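Local structure of polysaccharide biosynthesis protein CapD (Bacillus thuringiensis HD-771, 6BWC) at residues C[8-13]-C[33-38]; C[79-84]-C[120-125]; C[198-203]-C[269-274]; C[276-281]-C[311-316]. The protein binds NADP and UDP-N-acetylglucosamine and, as a short-chain dehydrogenase, probably carries out an early step of CMP-pseudaminic acid biosynthesis, a pathway linked to flagellin glycosylation. The protein carries 2 engineered substitutions. All coordinates share one frame; numbering follows the deposited sequence.

Contact 1: residues C[8-13]-C[33-38]; sequences KNVLII and KVVRVF
Ile12 and Val35 meet on the face of the sheet that helix 18-29 covers, and they pack together under this helix, which connects the two parallel strands. With Ile12 CG1 turned anti to the carbonyl carbon (chi1 -49°), the chain runs out to CD1, which lies 3.9 Å from CG1 of Val35; both residues also touch Leu24 of the helix. The other face is packed by helix 69-75. There, Leu11 CD1 reaches across to CB of Arg36 at 3.7 Å and to CB of Phe38 at 4.0 Å, while the Phe38 ring goes on to Val72 and Ala75. Between the faces the backbones are joined in register, with Arg36 N bonded to Val10 O at 2.6 Å and Ile12 N to Arg36 O at 3.0 Å. The bond from Phe38 N to Ile12 O is weak.

Packing gives way to solvent at the start of both strands. Asn9 and Lys33 run alongside each other, OD1 of Asn9 3.3 Å from CB of Lys33, but the lysine then leads off into solvent. The amide ND2 of Asn9 is held by Asn78 O. Farther along, Arg36 leads away from the pair, NH2 in a salt bridge with Glu77 and NH1 bonded to Ala75 O. Strand 9-13, helix 18-29 and strand 34-39 form the beta-alpha-beta unit that opens a Rossmann fold, with Phe38 close to bound NADP.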
# COMPACT_ATOMS: atom_id res chain seq x y z
N LYS C 8 5.46 34.24 9.82
CA LYS C 8 5.26 32.79 9.99
C LYS C 8 5.00 32.09 8.64
O LYS C 8 4.88 32.74 7.58
CB LYS C 8 4.10 32.52 10.97
CG LYS C 8 4.26 33.15 12.35
CD LYS C 8 5.42 32.54 13.14
CE LYS C 8 5.32 32.89 14.62
NZ LYS C 8 6.64 32.97 15.31
N ASN C 9 4.96 30.76 8.70
CA ASN C 9 4.68 29.89 7.56
C ASN C 9 3.31 29.22 7.76
O ASN C 9 3.05 28.66 8.82
CB ASN C 9 5.78 28.84 7.47
CG ASN C 9 7.16 29.45 7.26
OD1 ASN C 9 7.29 30.64 7.06
ND2 ASN C 9 8.18 28.62 7.29
N VAL C 10 2.45 29.28 6.74
CA VAL C 10 1.07 28.81 6.90
C VAL C 10 0.64 27.93 5.73
O VAL C 10 0.84 28.31 4.57
CB VAL C 10 0.10 30.00 7.01
CG1 VAL C 10 -1.35 29.53 7.08
CG2 VAL C 10 0.48 30.86 8.21
N LEU C 11 0.04 26.78 6.06
CA LEU C 11 -0.60 25.89 5.07
C LEU C 11 -2.11 26.00 5.21
O LEU C 11 -2.64 25.78 6.32
CB LEU C 11 -0.16 24.45 5.29
CG LEU C 11 -0.60 23.38 4.29
CD1 LEU C 11 0.03 23.54 2.91
CD2 LEU C 11 -0.25 22.01 4.83
N ILE C 12 -2.81 26.35 4.12
CA ILE C 12 -4.27 26.25 4.05
C ILE C 12 -4.64 25.11 3.15
O ILE C 12 -4.82 25.29 1.94
CB ILE C 12 -4.97 27.51 3.50
CG1 ILE C 12 -4.47 28.77 4.19
CG2 ILE C 12 -6.47 27.38 3.71
CD1 ILE C 12 -5.01 30.03 3.55
N ILE C 13 -4.73 23.93 3.77
CA ILE C 13 -5.18 22.69 3.10
C ILE C 13 -6.64 22.89 2.67
O ILE C 13 -7.55 22.85 3.51
CB ILE C 13 -5.03 21.45 4.04
CG1 ILE C 13 -3.54 21.16 4.33
CG2 ILE C 13 -5.71 20.19 3.46
CD1 ILE C 13 -3.30 20.09 5.36
N LYS C 33 5.54 35.00 6.45
CA LYS C 33 6.67 34.70 5.59
C LYS C 33 6.19 34.11 4.27
O LYS C 33 6.54 34.63 3.21
CB LYS C 33 7.69 33.78 6.22
CG LYS C 33 8.92 33.56 5.30
CD LYS C 33 10.21 33.33 6.07
CE LYS C 33 11.44 33.79 5.29
NZ LYS C 33 12.63 33.85 6.19
N VAL C 34 5.41 33.04 4.37
CA VAL C 34 4.79 32.40 3.22
C VAL C 34 3.45 31.84 3.65
O VAL C 34 3.29 31.51 4.82
CB VAL C 34 5.68 31.29 2.60
CG1 VAL C 34 5.77 30.06 3.49
CG2 VAL C 34 5.19 30.90 1.24
N VAL C 35 2.50 31.78 2.73
CA VAL C 35 1.26 31.03 2.89
C VAL C 35 1.25 30.03 1.76
O VAL C 35 1.51 30.40 0.62
CB VAL C 35 0.00 31.92 2.72
CG1 VAL C 35 -1.28 31.11 2.99
CG2 VAL C 35 0.06 33.13 3.65
N ARG C 36 0.95 28.78 2.05
CA ARG C 36 0.83 27.76 1.02
C ARG C 36 -0.63 27.42 0.77
O ARG C 36 -1.43 27.39 1.71
CB ARG C 36 1.62 26.53 1.45
CG ARG C 36 3.11 26.83 1.64
CD ARG C 36 3.97 25.57 1.79
NE ARG C 36 5.34 25.86 2.24
CZ ARG C 36 6.16 24.99 2.83
NH1 ARG C 36 5.79 23.74 3.07
NH2 ARG C 36 7.37 25.35 3.22
N VAL C 37 -0.98 27.22 -0.50
CA VAL C 37 -2.32 26.75 -0.92
C VAL C 37 -2.19 25.29 -1.42
O VAL C 37 -1.39 25.02 -2.32
CB VAL C 37 -2.92 27.64 -2.03
CG1 VAL C 37 -4.18 27.05 -2.62
CG2 VAL C 37 -3.27 29.01 -1.49
N PHE C 38 -2.98 24.39 -0.82
CA PHE C 38 -2.96 22.94 -1.11
C PHE C 38 -4.35 22.46 -1.57
O PHE C 38 -5.28 22.36 -0.78
CB PHE C 38 -2.53 22.19 0.15
CG PHE C 38 -2.22 20.73 -0.08
CD1 PHE C 38 -0.92 20.28 -0.10
CD2 PHE C 38 -3.24 19.79 -0.22
CE1 PHE C 38 -0.63 18.93 -0.26
CE2 PHE C 38 -2.96 18.43 -0.40
CZ PHE C 38 -1.66 18.00 -0.41

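Contact 2: residues C[79-84]-C[120-125]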
# COMPACT_ATOMS: atom_id res chain seq x y z
N ILE C 79 6.50 24.22 8.53
CA ILE C 79 5.32 25.08 8.64
C ILE C 79 4.83 25.18 10.07
O ILE C 79 4.98 24.25 10.87
CB ILE C 79 4.21 24.69 7.62
CG1 ILE C 79 4.24 25.74 6.52
CG2 ILE C 79 2.81 24.64 8.22
CD1 ILE C 79 3.60 25.31 5.25
N ASP C 80 4.27 26.34 10.39
CA ASP C 80 3.89 26.68 11.73
C ASP C 80 2.40 26.51 11.98
O ASP C 80 2.02 26.02 13.04
CB ASP C 80 4.33 28.10 12.05
CG ASP C 80 5.85 28.24 12.11
OD1 ASP C 80 6.54 27.35 12.67
OD2 ASP C 80 6.37 29.26 11.61
N TYR C 81 1.54 26.87 11.02
CA TYR C 81 0.08 26.86 11.24
C TYR C 81 -0.69 26.23 10.08
O TYR C 81 -0.66 26.73 8.96
CB TYR C 81 -0.43 28.29 11.51
CG TYR C 81 0.23 28.97 12.70
CD1 TYR C 81 -0.13 28.65 13.98
CD2 TYR C 81 1.22 29.93 12.52
CE1 TYR C 81 0.48 29.25 15.07
CE2 TYR C 81 1.84 30.54 13.59
CZ TYR C 81 1.47 30.19 14.87
OH TYR C 81 2.10 30.79 15.94
N VAL C 82 -1.37 25.13 10.37
CA VAL C 82 -2.14 24.34 9.38
C VAL C 82 -3.66 24.61 9.51
O VAL C 82 -4.25 24.40 10.56
CB VAL C 82 -1.84 22.81 9.55
CG1 VAL C 82 -2.61 21.96 8.57
CG2 VAL C 82 -0.36 22.52 9.37
N PHE C 83 -4.28 25.08 8.44
CA PHE C 83 -5.74 25.12 8.36
C PHE C 83 -6.26 23.97 7.47
O PHE C 83 -6.12 24.03 6.24
CB PHE C 83 -6.24 26.45 7.76
CG PHE C 83 -5.93 27.67 8.58
CD1 PHE C 83 -6.82 28.12 9.55
CD2 PHE C 83 -4.77 28.43 8.33
CE1 PHE C 83 -6.56 29.28 10.28
CE2 PHE C 83 -4.51 29.59 9.06
CZ PHE C 83 -5.41 30.01 10.04
N HIS C 84 -6.88 22.95 8.10
CA HIS C 84 -7.46 21.79 7.40
C HIS C 84 -8.94 22.06 6.99
O HIS C 84 -9.89 21.74 7.70
CB HIS C 84 -7.23 20.51 8.22
CG HIS C 84 -7.95 19.28 7.72
ND1 HIS C 84 -8.27 19.06 6.39
CD2 HIS C 84 -8.38 18.18 8.39
CE1 HIS C 84 -8.89 17.90 6.27
NE2 HIS C 84 -8.96 17.34 7.46
N LYS C 120 6.42 18.72 13.36
CA LYS C 120 6.50 19.58 14.54
C LYS C 120 5.85 20.95 14.29
O LYS C 120 6.40 21.99 14.63
CB LYS C 120 7.94 19.71 14.99
CG LYS C 120 8.64 18.37 15.04
CD LYS C 120 9.98 18.43 15.76
CE LYS C 120 10.38 17.07 16.31
NZ LYS C 120 11.00 17.18 17.66
N VAL C 121 4.68 20.89 13.66
CA VAL C 121 3.78 22.02 13.46
C VAL C 121 3.34 22.56 14.83
O VAL C 121 3.29 21.80 15.80
CB VAL C 121 2.57 21.55 12.61
CG1 VAL C 121 1.37 22.48 12.70
CG2 VAL C 121 2.99 21.35 11.16
N LYS C 122 3.04 23.85 14.92
CA LYS C 122 2.57 24.44 16.17
C LYS C 122 1.09 24.12 16.47
O LYS C 122 0.78 23.60 17.55
CB LYS C 122 2.84 25.94 16.22
CG LYS C 122 4.32 26.25 16.06
CD LYS C 122 4.73 27.54 16.75
CE LYS C 122 6.22 27.81 16.61
NZ LYS C 122 6.60 28.24 15.23
N LYS C 123 0.20 24.44 15.53
CA LYS C 123 -1.24 24.22 15.70
C LYS C 123 -1.92 23.84 14.40
O LYS C 123 -1.46 24.18 13.31
CB LYS C 123 -1.95 25.48 16.20
CG LYS C 123 -1.38 26.11 17.46
CD LYS C 123 -2.28 27.26 17.91
CE LYS C 123 -1.88 27.92 19.23
NZ LYS C 123 -3.05 28.71 19.76
N VAL C 124 -3.05 23.15 14.57
CA VAL C 124 -3.94 22.74 13.49
C VAL C 124 -5.36 23.09 13.89
O VAL C 124 -5.77 22.82 15.03
CB VAL C 124 -3.92 21.23 13.30
CG1 VAL C 124 -4.80 20.82 12.11
CG2 VAL C 124 -2.48 20.77 13.14
N VAL C 125 -6.11 23.66 12.95
CA VAL C 125 -7.54 23.91 13.12
C VAL C 125 -8.29 23.08 12.10
O VAL C 125 -8.14 23.29 10.91
CB VAL C 125 -7.88 25.40 12.93
CG1 VAL C 125 -9.38 25.61 12.87
CG2 VAL C 125 -7.26 26.20 14.07
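Val121 sets the first apolar contact: its CG1 lies 3.8 Å from CG2 of Val82, the two side chains crossing at about a right angle, and its CG2 packs on the carbonyl oxygen of Ile79. At Lys122 the contact turns polar. The backbone N of Lys122 donates to Asp80 O, and the side chain runs alongside that of Asp80 until a bend at its last torsion (chi4 73°) brings NZ to OD1 at 2.7 Å. In this salt bridge NZ comes from above the carboxylate plane, well out of it. Lys123 begins the strand proper, its carbonyl accepting from Val82 N at 3.1 Å. Its CB sits at the edge of the Tyr81 ring, while NZ departs to the carbonyls of Ala221 and Met218. The pairing is that of a Rossmann sheet beyond its switch point, strand 81-84 lying between strand 9-13 and strand 123-129, all parallel. Val124 turns to the opposite face, where CG2 is 4.2 Å from Val82 CB and helix 98-118 covers it. Val125 N then bonds to Val82 O at 3.1 Å, and Val125 O receives His84 N, whose imidazole NE2 is engaged by Thr109. Val125 CB lies 4.5 Å from CD1 of Phe83, beneath helix 207-220.

Contact 3: residues C[198-203]-C[269-274]; sequences LSMSRF and EKMYEE. With UD1 (uridine-diphosphate-N-acetylglucosamine), chain O.
This contact forms part of the UDP-N-acetylglucosamine pocket, which Ser129, Asn171 and Thr196 help to complete, and the guanidinium of Arg202 joins the strand at 201-203 to the loop 269-274 and to the ligand at once. Its NH1 and NH2 grip one atom, Lys270 O, end-on, each at 3.0 Å, with the oxygen close to the guanidinium plane. NH1 bonds further to Ser201 O within its own strand. NE bonds O2B of the ligand diphosphate at 2.8 Å; a bend at chi2 (-79°) carries the guanidinium to a place where NE faces the diphosphate and NH1 and NH2 face Lys270 O. The faces are used as well: ligand O3B lies over one, offset toward the rim, and Glu273 OE2 over the centre of the other. The latter pair is a matter of charge alone, since no N-H points at the carboxylate, whose negative charge probably favours the arginine's positive one.

Such an arrangement is consistent with the substrate-binding part of the extended short-chain dehydrogenases, in which segments beyond the nucleotide-binding sheet close over the sugar nucleotide. Glu269 OE2 accepts from the ribose hydroxyl O2' at 2.6 Å, and its OE1 is held by Lys266 N, an outer bond that probably steadies the carboxylate. Met200 lies beside the same hydroxyl: its SD is 3.2 Å from O2', and its CE rests near Lys270 O. Met200 CG meets Met271 SD at 3.6 Å, the side chains crossing at about a right angle. Ser201 N donates to Met271 O at 3.1 Å, tying the backbones just ahead of the arginine.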
# COMPACT_ATOMS: atom_id res chain seq x y z
N LEU C 198 -39.90 23.14 2.41
CA LEU C 198 -39.83 24.54 2.86
C LEU C 198 -39.77 24.68 4.38
O LEU C 198 -39.19 25.63 4.91
CB LEU C 198 -41.01 25.35 2.30
CG LEU C 198 -40.99 25.48 0.78
CD1 LEU C 198 -42.31 25.99 0.22
CD2 LEU C 198 -39.82 26.35 0.33
N SER C 199 -40.35 23.71 5.06
CA SER C 199 -40.32 23.64 6.53
C SER C 199 -38.94 23.51 7.19
O SER C 199 -38.84 23.64 8.40
CB SER C 199 -41.19 22.47 7.00
OG SER C 199 -40.45 21.61 7.83
N MET C 200 -37.90 23.18 6.42
CA MET C 200 -36.55 23.03 6.96
C MET C 200 -36.01 24.38 7.45
O MET C 200 -36.27 25.43 6.85
CB MET C 200 -35.59 22.45 5.90
CG MET C 200 -35.87 21.03 5.44
SD MET C 200 -35.17 20.77 3.80
CE MET C 200 -34.14 19.37 4.15
N SER C 201 -35.27 24.33 8.54
CA SER C 201 -34.68 25.51 9.15
C SER C 201 -33.18 25.23 9.19
O SER C 201 -32.80 24.06 9.14
CB SER C 201 -35.27 25.73 10.55
OG SER C 201 -34.97 24.65 11.45
N ARG C 202 -32.35 26.26 9.28
CA ARG C 202 -30.89 26.09 9.25
C ARG C 202 -30.16 27.21 9.98
O ARG C 202 -30.52 28.38 9.81
CB ARG C 202 -30.39 26.08 7.79
CG ARG C 202 -30.67 24.83 6.93
CD ARG C 202 -29.70 23.70 7.23
NE ARG C 202 -29.90 22.55 6.34
CZ ARG C 202 -30.76 21.55 6.55
NH1 ARG C 202 -31.55 21.52 7.63
NH2 ARG C 202 -30.85 20.57 5.67
N PHE C 203 -29.14 26.87 10.77
CA PHE C 203 -28.18 27.88 11.27
C PHE C 203 -27.32 28.35 10.11
O PHE C 203 -26.75 27.52 9.41
CB PHE C 203 -27.25 27.30 12.34
CG PHE C 203 -27.86 27.20 13.70
CD1 PHE C 203 -28.28 25.98 14.22
CD2 PHE C 203 -28.00 28.33 14.49
CE1 PHE C 203 -28.83 25.89 15.49
CE2 PHE C 203 -28.56 28.25 15.76
CZ PHE C 203 -28.96 27.03 16.26
N GLU C 269 -30.63 14.00 4.36
CA GLU C 269 -30.87 15.39 4.81
C GLU C 269 -31.60 15.44 6.16
O GLU C 269 -32.53 14.68 6.39
CB GLU C 269 -31.69 16.19 3.78
CG GLU C 269 -30.90 16.72 2.59
CD GLU C 269 -31.68 17.72 1.72
OE1 GLU C 269 -32.67 17.29 1.08
OE2 GLU C 269 -31.31 18.92 1.66
N LYS C 270 -31.15 16.34 7.02
CA LYS C 270 -31.75 16.65 8.33
C LYS C 270 -32.69 17.85 8.19
O LYS C 270 -32.50 18.71 7.32
CB LYS C 270 -30.63 16.99 9.33
CG LYS C 270 -30.88 16.63 10.78
CD LYS C 270 -29.61 16.90 11.57
CE LYS C 270 -29.84 16.73 13.04
NZ LYS C 270 -28.58 16.96 13.76
N MET C 271 -33.68 17.92 9.08
CA MET C 271 -34.74 18.95 9.01
C MET C 271 -34.30 20.29 9.57
O MET C 271 -34.66 21.34 9.05
CB MET C 271 -36.01 18.49 9.75
CG MET C 271 -36.89 17.55 8.94
SD MET C 271 -37.33 18.29 7.35
CE MET C 271 -37.74 16.79 6.49
N TYR C 272 -33.51 20.19 10.63
CA TYR C 272 -32.95 21.30 11.39
C TYR C 272 -31.51 20.89 11.60
O TYR C 272 -31.13 19.77 11.25
CB TYR C 272 -33.66 21.43 12.75
CG TYR C 272 -33.72 20.11 13.46
CD1 TYR C 272 -32.70 19.72 14.33
CD2 TYR C 272 -34.75 19.21 13.20
CE1 TYR C 272 -32.73 18.48 14.95
CE2 TYR C 272 -34.79 17.97 13.80
CZ TYR C 272 -33.78 17.61 14.68
OH TYR C 272 -33.82 16.38 15.29
N GLU C 273 -30.70 21.77 12.19
CA GLU C 273 -29.33 21.41 12.55
C GLU C 273 -29.16 21.72 14.02
O GLU C 273 -30.12 22.14 14.66
CB GLU C 273 -28.31 22.15 11.68
CG GLU C 273 -28.30 21.72 10.20
CD GLU C 273 -27.71 20.34 9.92
OE1 GLU C 273 -27.31 19.62 10.89
OE2 GLU C 273 -27.62 19.97 8.72
N GLU C 274 -27.98 21.43 14.57
CA GLU C 274 -27.71 21.60 16.00
C GLU C 274 -26.25 22.05 16.21
O GLU C 274 -25.36 21.59 15.51
CB GLU C 274 -28.00 20.29 16.78
CG GLU C 274 -29.37 19.64 16.53
CD GLU C 274 -29.59 18.36 17.32
OE1 GLU C 274 -29.34 17.25 16.78
OE2 GLU C 274 -30.01 18.43 18.49
C1' UD1 O . -24.27 23.01 4.09
C2' UD1 O . -22.90 22.40 3.86
C3' UD1 O . -22.63 21.26 4.83
C4' UD1 O . -22.93 21.65 6.27
C5' UD1 O . -24.22 22.48 6.42
C6' UD1 O . -24.27 23.13 7.80
C7' UD1 O . -22.47 22.69 1.45
C8' UD1 O . -22.66 22.07 0.08
N2' UD1 O . -22.79 21.91 2.49
O1' UD1 O . -25.28 22.01 3.96
O3' UD1 O . -21.25 20.85 4.68
O4' UD1 O . -23.03 20.50 7.10
O5' UD1 O . -24.34 23.50 5.40
O6' UD1 O . -25.60 23.15 8.33
O7' UD1 O . -22.11 23.86 1.55
N1 UD1 O . -32.18 22.93 -0.94
C2 UD1 O . -33.26 23.12 -1.85
N3 UD1 O . -33.08 22.86 -3.16
C4 UD1 O . -31.90 22.42 -3.63
C5 UD1 O . -30.83 22.24 -2.79
C6 UD1 O . -30.99 22.52 -1.44
O2 UD1 O . -34.38 23.51 -1.47
O4 UD1 O . -31.73 22.19 -4.84
C1B UD1 O . -32.35 23.18 0.51
C2B UD1 O . -31.82 22.08 1.44
O2' UD1 O . -32.78 21.07 1.68
C3B UD1 O . -31.38 22.83 2.68
C4B UD1 O . -30.99 24.18 2.13
O4B UD1 O . -31.59 24.32 0.84
O3B UD1 O . -32.42 23.04 3.65
C5B UD1 O . -29.48 24.36 1.99
O5B UD1 O . -28.86 23.44 1.07
PA UD1 O . -27.29 23.68 0.84
O1A UD1 O . -26.75 22.91 -0.34
O2A UD1 O . -26.94 25.17 0.91
O3A UD1 O . -26.56 23.26 2.22
PB UD1 O . -26.80 22.16 3.38
O1B UD1 O . -27.10 20.81 2.75
O2B UD1 O . -27.72 22.61 4.51

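Contact 4: residues C[276-281]-C[311-316]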
# COMPACT_ATOMS: atom_id res chain seq x y z
N MET C 276 -24.62 21.75 19.17
CA MET C 276 -24.06 20.76 20.11
C MET C 276 -25.13 19.80 20.64
O MET C 276 -26.31 20.14 20.73
CB MET C 276 -23.34 21.42 21.29
CG MET C 276 -24.14 22.45 22.07
SD MET C 276 -23.07 23.41 23.16
CE MET C 276 -23.84 25.00 23.09
N THR C 277 -24.72 18.59 21.00
CA THR C 277 -25.60 17.70 21.73
C THR C 277 -25.98 18.34 23.06
O THR C 277 -25.32 19.26 23.56
CB THR C 277 -24.91 16.34 21.99
OG1 THR C 277 -23.63 16.57 22.57
CG2 THR C 277 -24.75 15.56 20.69
N HIS C 278 -27.08 17.85 23.63
CA HIS C 278 -27.48 18.26 24.97
C HIS C 278 -26.35 18.01 25.97
O HIS C 278 -25.98 18.93 26.72
CB HIS C 278 -28.73 17.52 25.42
CG HIS C 278 -29.22 17.97 26.75
ND1 HIS C 278 -28.73 17.47 27.94
CD2 HIS C 278 -30.11 18.93 27.09
CE1 HIS C 278 -29.32 18.08 28.95
NE2 HIS C 278 -30.16 18.97 28.46
N ASP C 279 -25.82 16.77 25.96
CA ASP C 279 -24.61 16.33 26.73
C ASP C 279 -23.46 17.36 26.71
O ASP C 279 -22.92 17.70 27.76
CB ASP C 279 -24.12 14.96 26.19
CG ASP C 279 -22.90 14.39 26.94
OD1 ASP C 279 -21.96 13.99 26.22
OD2 ASP C 279 -22.90 14.29 28.20
N GLU C 280 -23.13 17.87 25.53
CA GLU C 280 -22.06 18.88 25.37
C GLU C 280 -22.42 20.23 25.99
O GLU C 280 -21.53 20.96 26.46
CB GLU C 280 -21.73 19.07 23.90
CG GLU C 280 -20.81 18.01 23.31
CD GLU C 280 -20.52 18.28 21.86
OE1 GLU C 280 -21.47 18.59 21.11
OE2 GLU C 280 -19.33 18.19 21.47
N SER C 281 -23.71 20.56 25.98
CA SER C 281 -24.19 21.81 26.55
C SER C 281 -24.03 21.87 28.07
O SER C 281 -24.17 22.95 28.64
CB SER C 281 -25.65 22.09 26.16
OG SER C 281 -26.57 21.37 26.96
N ALA C 311 -27.67 24.62 29.89
CA ALA C 311 -27.98 23.29 29.30
C ALA C 311 -29.06 23.43 28.23
O ALA C 311 -29.50 24.54 27.93
CB ALA C 311 -28.43 22.30 30.36
N GLY C 312 -29.48 22.32 27.65
CA GLY C 312 -30.64 22.32 26.76
C GLY C 312 -30.30 22.18 25.30
O GLY C 312 -29.14 22.23 24.92
N PHE C 313 -31.33 22.05 24.48
CA PHE C 313 -31.19 21.59 23.12
C PHE C 313 -31.12 22.80 22.20
O PHE C 313 -32.13 23.42 21.91
CB PHE C 313 -32.34 20.64 22.77
CG PHE C 313 -32.46 19.46 23.71
CD1 PHE C 313 -31.85 18.25 23.41
CD2 PHE C 313 -33.15 19.58 24.93
CE1 PHE C 313 -31.96 17.17 24.30
CE2 PHE C 313 -33.24 18.51 25.82
CZ PHE C 313 -32.65 17.31 25.50
N TYR C 314 -29.89 23.10 21.75
CA TYR C 314 -29.59 24.20 20.80
C TYR C 314 -29.83 23.77 19.35
O TYR C 314 -28.89 23.44 18.63
CB TYR C 314 -28.12 24.68 20.97
CG TYR C 314 -27.85 25.39 22.28
CD1 TYR C 314 -27.76 26.78 22.34
CD2 TYR C 314 -27.70 24.68 23.47
CE1 TYR C 314 -27.52 27.43 23.55
CE2 TYR C 314 -27.47 25.32 24.68
CZ TYR C 314 -27.37 26.69 24.71
OH TYR C 314 -27.13 27.31 25.92
N ARG C 315 -31.10 23.80 18.93
CA ARG C 315 -31.48 23.47 17.55
C ARG C 315 -31.98 24.66 16.78
O ARG C 315 -32.43 25.64 17.37
CB ARG C 315 -32.63 22.50 17.50
CG ARG C 315 -32.69 21.43 18.56
CD ARG C 315 -33.90 20.56 18.27
NE ARG C 315 -33.76 19.31 18.97
CZ ARG C 315 -34.29 18.16 18.59
NH1 ARG C 315 -35.05 18.09 17.50
NH2 ARG C 315 -34.06 17.08 19.33
N SER C 316 -31.99 24.49 15.45
CA SER C 316 -32.53 25.48 14.50
C SER C 316 -34.08 25.54 14.42
O SER C 316 -34.62 26.60 14.05
CB SER C 316 -31.92 25.30 13.08
OG SER C 316 -32.53 24.29 12.29
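Met276 and Tyr314 form a Met-aromatic contact between two loops, one leading toward strand 285-286 and the other following strand 290-293. The methyl does the touching: CE stands 3.9 Å from the centroid of the Tyr314 ring, over its face and 12° off the normal, whereas SD lies obliquely and farther out. The two side chains lie alongside each other, pointing the same way, and Phe291 meets the same tyrosine edge-to-face, so strand 290-293 backs the pair.

The aromatic pair across the contact, His278 with Phe313, is oblique. The ring centroids are 4.4 Å apart with planes at 35°, and His278 CD2 lies over the Phe313 face, 3.4 Å from CE2. His278 reaches over with CG anti to its backbone N (chi1 -177°), which also places CD2 beside Gly312 CA. Phe313 itself is exposed, so this is the outer side of the contact.

Hydrogen bonds shape segment 276-281 from within. Thr277 OG1 accepts from Glu280 N, three residues on, an ST motif, and Glu280 OE2 continues in a salt bridge to Arg168. Ser281 faces segment 311-316, its CB 4.0 Å from CE2 of Tyr314, while its OG donates to His278 O, meeting a lone pair in the carbonyl plane.

Overall arrangement
Contacts 1 to 4 follow one another along the chain, each closing before the next opens. Contacts 1 and 2, with centres 9 Å apart, belong to one sheet: strands 9-13 and 81-84 are neighbours, joined directly by Leu11 and Phe83, giving the strand order 34-39, 9-13, 81-84, 123-129 of the NADP-binding sheet. Contacts 3 and 4 form a second neighbourhood, their centres 15 Å apart, where Ser316 bonds both Ser201 and Glu273. Across the fold, contacts 1 and 3 are about 35 Å apart, centre to centre, on opposite sides of the chain's centre. Contacts 1 and 2 thus lie in the sheet that carries the cofactor, contact 3 in the substrate pocket and contact 4 beside it, although the two pockets draw on overlapping parts of the chain.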